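Local atomic coordinates of nuclear protein localization protein 4 homolog (Drosophila melanogaster, PDB entry 4RV0), a protein that is probably part of a complex that binds ubiquitinated proteins and exports misfolded ones from the ER for proteasomal degradation. Residues I10-I20 and L71-L79. Numbering follows the deposited sequence.
Sequences ILIRVQSAEGI and LRHGDMVYL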
ATOM      1  N   ILE B  10       3.093 -19.267  -9.258  1.00 20.40           N
ATOM      2  CA  ILE B  10       2.504 -17.932  -9.297  1.00 18.49           C
ATOM      3  C   ILE B  10       2.651 -17.233  -7.940  1.00 21.59           C
ATOM      4  O   ILE B  10       3.045 -17.850  -6.939  1.00 18.35           O
ATOM      5  CB  ILE B  10       1.010 -17.951  -9.707  1.00 17.16           C
ATOM      6  CG1 ILE B  10       0.169 -18.676  -8.658  1.00 14.16           C
ATOM      7  CG2 ILE B  10       0.834 -18.561 -11.103  1.00 18.94           C
ATOM      8  CD1 ILE B  10      -1.315 -18.491  -8.848  1.00 17.62           C
ATOM      9  N   LEU B  11       2.338 -15.942  -7.917  1.00 19.18           N
ATOM     10  CA  LEU B  11       2.426 -15.158  -6.697  1.00 14.39           C
ATOM     11  C   LEU B  11       1.041 -14.876  -6.153  1.00 13.68           C
ATOM     12  O   LEU B  11       0.183 -14.321  -6.858  1.00 13.08           O
ATOM     13  CB  LEU B  11       3.179 -13.836  -6.940  1.00 14.26           C
ATOM     14  CG  LEU B  11       2.902 -12.799  -5.839  1.00 15.38           C
ATOM     15  CD1 LEU B  11       3.521 -13.239  -4.527  1.00 18.31           C
ATOM     16  CD2 LEU B  11       3.410 -11.428  -6.191  1.00 19.31           C
ATOM     17  N   ILE B  12       0.818 -15.254  -4.898  1.00 13.18           N
ATOM     18  CA  ILE B  12      -0.407 -14.876  -4.201  1.00 11.40           C
ATOM     19  C   ILE B  12      -0.038 -13.954  -3.054  1.00 11.54           C
ATOM     20  O   ILE B  12       0.836 -14.286  -2.237  1.00 11.98           O
ATOM     21  CB  ILE B  12      -1.178 -16.083  -3.643  1.00 11.60           C
ATOM     22  CG1 ILE B  12      -1.621 -17.010  -4.780  1.00 11.96           C
ATOM     23  CG2 ILE B  12      -2.378 -15.609  -2.835  1.00  8.03           C
ATOM     24  CD1 ILE B  12      -2.499 -16.324  -5.829  1.00 13.01           C
ATOM     25  N   ARG B  13      -0.696 -12.800  -2.989  1.00  9.25           N
ATOM     26  CA  ARG B  13      -0.400 -11.825  -1.949  1.00 11.42           C
ATOM     27  C   ARG B  13      -1.418 -11.928  -0.833  1.00  8.50           C
ATOM     28  O   ARG B  13      -2.624 -11.918  -1.068  1.00  8.81           O
ATOM     29  CB  ARG B  13      -0.380 -10.411  -2.519  1.00 10.28           C
ATOM     30  CG  ARG B  13       0.620 -10.219  -3.646  1.00 12.54           C
ATOM     31  CD  ARG B  13      -0.054  -9.477  -4.820  1.00 15.46           C
ATOM     32  NE  ARG B  13      -0.139  -8.058  -4.537  1.00 13.41           N
ATOM     33  CZ  ARG B  13      -1.081  -7.219  -4.963  1.00 13.09           C
ATOM     34  NH1 ARG B  13      -2.084  -7.625  -5.725  1.00 13.05           N
ATOM     35  NH2 ARG B  13      -1.002  -5.941  -4.613  1.00 10.13           N
ATOM     36  N   VAL B  14      -0.922 -12.024   0.391  1.00  5.67           N
ATOM     37  CA  VAL B  14      -1.805 -12.151   1.537  1.00  5.24           C
ATOM     38  C   VAL B  14      -1.756 -10.903   2.392  1.00  5.75           C
ATOM     39  O   VAL B  14      -0.743 -10.636   3.034  1.00  8.17           O
ATOM     40  CB  VAL B  14      -1.434 -13.347   2.405  1.00  5.35           C
ATOM     41  CG1 VAL B  14      -2.409 -13.438   3.589  1.00  5.90           C
ATOM     42  CG2 VAL B  14      -1.410 -14.628   1.575  1.00  4.73           C
ATOM     43  N   GLN B  15      -2.851 -10.155   2.400  1.00  5.34           N
ATOM     44  CA  GLN B  15      -2.981  -8.971   3.243  1.00  6.92           C
ATOM     45  C   GLN B  15      -3.447  -9.348   4.643  1.00  7.26           C
ATOM     46  O   GLN B  15      -4.474 -10.003   4.812  1.00  7.07           O
ATOM     47  CB  GLN B  15      -3.956  -7.979   2.616  1.00  7.56           C
ATOM     48  CG  GLN B  15      -4.258  -6.721   3.459  1.00 13.16           C
ATOM     49  CD  GLN B  15      -3.134  -5.696   3.451  1.00  9.64           C
ATOM     50  OE1 GLN B  15      -2.993  -4.925   2.506  1.00  9.97           O
ATOM     51  NE2 GLN B  15      -2.338  -5.676   4.513  1.00  6.50           N
ATOM     52  N   SER B  16      -2.647  -8.998   5.640  1.00  8.54           N
ATOM     53  CA  SER B  16      -3.065  -9.115   7.029  1.00  8.10           C
ATOM     54  C   SER B  16      -2.757  -7.798   7.752  1.00 10.51           C
ATOM     55  O   SER B  16      -2.269  -6.840   7.133  1.00  8.68           O
ATOM     56  CB  SER B  16      -2.356 -10.297   7.696  1.00  9.40           C
ATOM     57  OG  SER B  16      -0.994 -10.005   7.922  1.00 10.54           O
ATOM     58  N   ALA B  17      -3.018  -7.745   9.056  1.00 11.03           N
ATOM     59  CA  ALA B  17      -2.659  -6.561   9.838  1.00  9.33           C
ATOM     60  C   ALA B  17      -1.147  -6.389   9.985  1.00  7.35           C
ATOM     61  O   ALA B  17      -0.688  -5.337  10.403  1.00  6.62           O
ATOM     62  CB  ALA B  17      -3.328  -6.597  11.208  1.00 10.72           C
ATOM     63  N   GLU B  18      -0.385  -7.427   9.658  1.00  7.10           N
ATOM     64  CA  GLU B  18       1.078  -7.361   9.714  1.00  8.45           C
ATOM     65  C   GLU B  18       1.716  -6.905   8.409  1.00  7.70           C
ATOM     66  O   GLU B  18       2.938  -6.659   8.339  1.00  6.09           O
ATOM     67  CB  GLU B  18       1.669  -8.722  10.077  1.00 10.64           C
ATOM     68  CG  GLU B  18       1.331  -9.215  11.466  1.00 16.27           C
ATOM     69  CD  GLU B  18       1.920  -8.326  12.532  1.00 17.58           C
ATOM     70  OE1 GLU B  18       3.159  -8.167  12.560  1.00 21.80           O
ATOM     71  OE2 GLU B  18       1.135  -7.804  13.351  1.00 24.80           O
ATOM     72  N   GLY B  19       0.901  -6.786   7.370  1.00  7.04           N
ATOM     73  CA  GLY B  19       1.412  -6.314   6.087  1.00  8.94           C
ATOM     74  C   GLY B  19       0.963  -7.179   4.924  1.00  9.71           C
ATOM     75  O   GLY B  19      -0.067  -7.860   5.001  1.00  8.27           O
ATOM     76  N   ILE B  20       1.749  -7.175   3.853  1.00  6.86           N
ATOM     77  CA  ILE B  20       1.424  -7.960   2.669  1.00  9.18           C
ATOM     78  C   ILE B  20       2.480  -9.021   2.398  1.00  9.49           C
ATOM     79  O   ILE B  20       3.577  -8.714   1.908  1.00  9.50           O
ATOM     80  CB  ILE B  20       1.244  -7.051   1.430  1.00  9.33           C
ATOM     81  CG1 ILE B  20       0.085  -6.079   1.653  1.00  9.38           C
ATOM     82  CG2 ILE B  20       0.987  -7.873   0.184  1.00  6.96           C
ATOM     83  CD1 ILE B  20      -0.041  -5.041   0.542  1.00 13.59           C
ATOM     84  N   LEU B  71      -7.739 -18.376  -8.402  1.00 27.52           N
ATOM     85  CA  LEU B  71      -6.764 -17.295  -8.254  1.00 20.66           C
ATOM     86  C   LEU B  71      -5.861 -17.154  -9.458  1.00 25.37           C
ATOM     87  O   LEU B  71      -5.517 -18.136 -10.119  1.00 24.64           O
ATOM     88  CB  LEU B  71      -5.897 -17.535  -7.018  1.00 19.78           C
ATOM     89  CG  LEU B  71      -6.617 -17.611  -5.671  1.00 21.33           C
ATOM     90  CD1 LEU B  71      -5.703 -18.235  -4.617  1.00 15.86           C
ATOM     91  CD2 LEU B  71      -7.062 -16.219  -5.238  1.00 22.57           C
ATOM     92  N   ARG B  72      -5.470 -15.914  -9.723  1.00 22.02           N
ATOM     93  CA  ARG B  72      -4.531 -15.597 -10.780  1.00 21.65           C
ATOM     94  C   ARG B  72      -3.248 -15.005 -10.208  1.00 17.50           C
ATOM     95  O   ARG B  72      -3.248 -14.455  -9.103  1.00 18.38           O
ATOM     96  CB  ARG B  72      -5.207 -14.628 -11.748  1.00 24.60           C
ATOM     97  CG  ARG B  72      -6.475 -15.231 -12.372  1.00 31.84           C
ATOM     98  CD  ARG B  72      -7.179 -14.246 -13.274  1.00 34.24           C
ATOM     99  NE  ARG B  72      -6.387 -13.911 -14.448  1.00 43.99           N
ATOM    100  CZ  ARG B  72      -6.849 -13.208 -15.475  1.00 55.09           C
ATOM    101  NH1 ARG B  72      -8.103 -12.762 -15.462  1.00 52.37           N
ATOM    102  NH2 ARG B  72      -6.061 -12.943 -16.511  1.00 50.90           N
ATOM    103  N   HIS B  73      -2.164 -15.113 -10.968  1.00 12.15           N
ATOM    104  CA  HIS B  73      -0.875 -14.544 -10.591  1.00 15.30           C
ATOM    105  C   HIS B  73      -1.009 -13.089 -10.130  1.00 18.05           C
ATOM    106  O   HIS B  73      -1.547 -12.248 -10.851  1.00 16.10           O
ATOM    107  CB  HIS B  73       0.081 -14.603 -11.774  1.00 11.65           C
ATOM    108  CG  HIS B  73       1.428 -14.027 -11.489  1.00 11.92           C
ATOM    109  ND1 HIS B  73       2.276 -14.551 -10.539  1.00 11.52           N
ATOM    110  CD2 HIS B  73       2.075 -12.962 -12.024  1.00 14.81           C
ATOM    111  CE1 HIS B  73       3.393 -13.847 -10.512  1.00 15.66           C
ATOM    112  NE2 HIS B  73       3.294 -12.872 -11.399  1.00 13.58           N
ATOM    113  N   GLY B  74      -0.524 -12.798  -8.926  1.00 18.50           N
ATOM    114  CA  GLY B  74      -0.573 -11.441  -8.405  1.00 14.76           C
ATOM    115  C   GLY B  74      -1.847 -11.077  -7.663  1.00 15.82           C
ATOM    116  O   GLY B  74      -1.962  -9.956  -7.158  1.00 12.10           O
ATOM    117  N   ASP B  75      -2.814 -11.990  -7.595  1.00 14.25           N
ATOM    118  CA  ASP B  75      -4.034 -11.702  -6.841  1.00 11.14           C
ATOM    119  C   ASP B  75      -3.726 -11.516  -5.368  1.00 13.39           C
ATOM    120  O   ASP B  75      -2.820 -12.158  -4.830  1.00 11.30           O
ATOM    121  CB  ASP B  75      -5.081 -12.805  -7.005  1.00 16.49           C
ATOM    122  CG  ASP B  75      -5.885 -12.659  -8.281  1.00 17.24           C
ATOM    123  OD1 ASP B  75      -5.587 -11.739  -9.079  1.00 22.21           O
ATOM    124  OD2 ASP B  75      -6.799 -13.479  -8.492  1.00 27.68           O
HETATM  125  N   MSE B  76      -4.484 -10.642  -4.717  1.00 12.32           N
HETATM  126  CA  MSE B  76      -4.356 -10.458  -3.283  1.00 13.99           C
HETATM  127  C   MSE B  76      -5.543 -11.087  -2.576  1.00 11.21           C
HETATM  128  O   MSE B  76      -6.692 -10.888  -2.980  1.00 12.15           O
HETATM  129  CB  MSE B  76      -4.283  -8.973  -2.940  1.00 17.52           C
HETATM  130  CG  MSE B  76      -3.978  -8.702  -1.476  1.00 17.66           C
HETATM  131 SE   MSE B  76      -2.727  -7.204  -1.256  1.00 33.81          SE
HETATM  132  CE  MSE B  76      -3.840  -5.790  -2.003  1.00 17.51           C
ATOM    133  N   VAL B  77      -5.271 -11.862  -1.533  1.00  9.39           N
ATOM    134  CA  VAL B  77      -6.339 -12.339  -0.657  1.00 11.99           C
ATOM    135  C   VAL B  77      -6.183 -11.686   0.710  1.00 11.77           C
ATOM    136  O   VAL B  77      -5.156 -11.058   0.991  1.00  9.79           O
ATOM    137  CB  VAL B  77      -6.390 -13.880  -0.552  1.00 10.96           C
ATOM    138  CG1 VAL B  77      -6.657 -14.479  -1.911  1.00 11.80           C
ATOM    139  CG2 VAL B  77      -5.093 -14.420   0.012  1.00  9.45           C
ATOM    140  N   TYR B  78      -7.216 -11.804   1.537  1.00 10.33           N
ATOM    141  CA  TYR B  78      -7.300 -11.060   2.790  1.00 12.68           C
ATOM    142  C   TYR B  78      -7.447 -12.001   3.963  1.00 12.00           C
ATOM    143  O   TYR B  78      -8.360 -12.836   4.000  1.00 12.56           O
ATOM    144  CB  TYR B  78      -8.450 -10.036   2.741  1.00 12.40           C
ATOM    145  CG  TYR B  78      -8.241  -9.040   1.629  1.00 15.87           C
ATOM    146  CD1 TYR B  78      -7.586  -7.832   1.859  1.00 15.21           C
ATOM    147  CD2 TYR B  78      -8.652  -9.331   0.334  1.00 15.05           C
ATOM    148  CE1 TYR B  78      -7.367  -6.930   0.822  1.00 18.09           C
ATOM    149  CE2 TYR B  78      -8.440  -8.442  -0.701  1.00 17.89           C
ATOM    150  CZ  TYR B  78      -7.799  -7.246  -0.454  1.00 17.00           C
ATOM    151  OH  TYR B  78      -7.597  -6.372  -1.499  1.00 19.71           O
ATOM    152  N   LEU B  79      -6.543 -11.858   4.918  1.00 10.05           N
ATOM    153  CA  LEU B  79      -6.521 -12.742   6.061  1.00 10.01           C
ATOM    154  C   LEU B  79      -7.372 -12.188   7.191  1.00 15.24           C
ATOM    155  O   LEU B  79      -7.257 -11.018   7.562  1.00 11.87           O
ATOM    156  CB  LEU B  79      -5.070 -13.009   6.511  1.00 11.11           C
ATOM    157  CG  LEU B  79      -4.830 -14.073   7.593  1.00 16.48           C
ATOM    158  CD1 LEU B  79      -3.462 -14.720   7.424  1.00 13.36           C
ATOM    159  CD2 LEU B  79      -4.966 -13.495   9.011  1.00 16.17           C
TER
HETATM  160  O   HOH W   1      -7.250  -8.985   5.923  1.00 16.07           O
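Val14 and Val77 sit side by side on the two central strands of a ubiquitin-like beta-grasp sheet, where 10-16 and 76-80 run parallel. On the tightly packed face, Val14 CG2 meets Val77 CG2 at 4.0 Å, Val14 CG1 lies against Leu79 CB, and the side chains of Ile12 and Leu71 cross at about a right angle; helix 31-41 covers this side through Val38 and Leu34. Between the strands, Arg13 N donates almost straight to Asp75 O (2.9 Å). The pair is looser at its far end, where a water donates to Gln15 O and Leu79 O.

The other face carries Arg13, Gln15, Met76 and Tyr78. Arg13, bent at chi2 and chi3, folds back to hydrogen-bond Gly74 O through NH1 (2.7 Å), nearly in line with the C=O, while SE of Met76, a selenomethionine, sits 3.9 Å above the guanidinium plane, offset toward the rim; NH2 salt-bridges an acidic side chain of another protein's chain. A leucine in place of Arg13 would probably leave Gly74 O without this donor and that acid without its mate. At the 72-75 turn, His73 CG stands anti to the backbone N (chi1 179°), bringing ND1 within 3.0 Å of Leu11 N, its donor, 19° out of the ring plane.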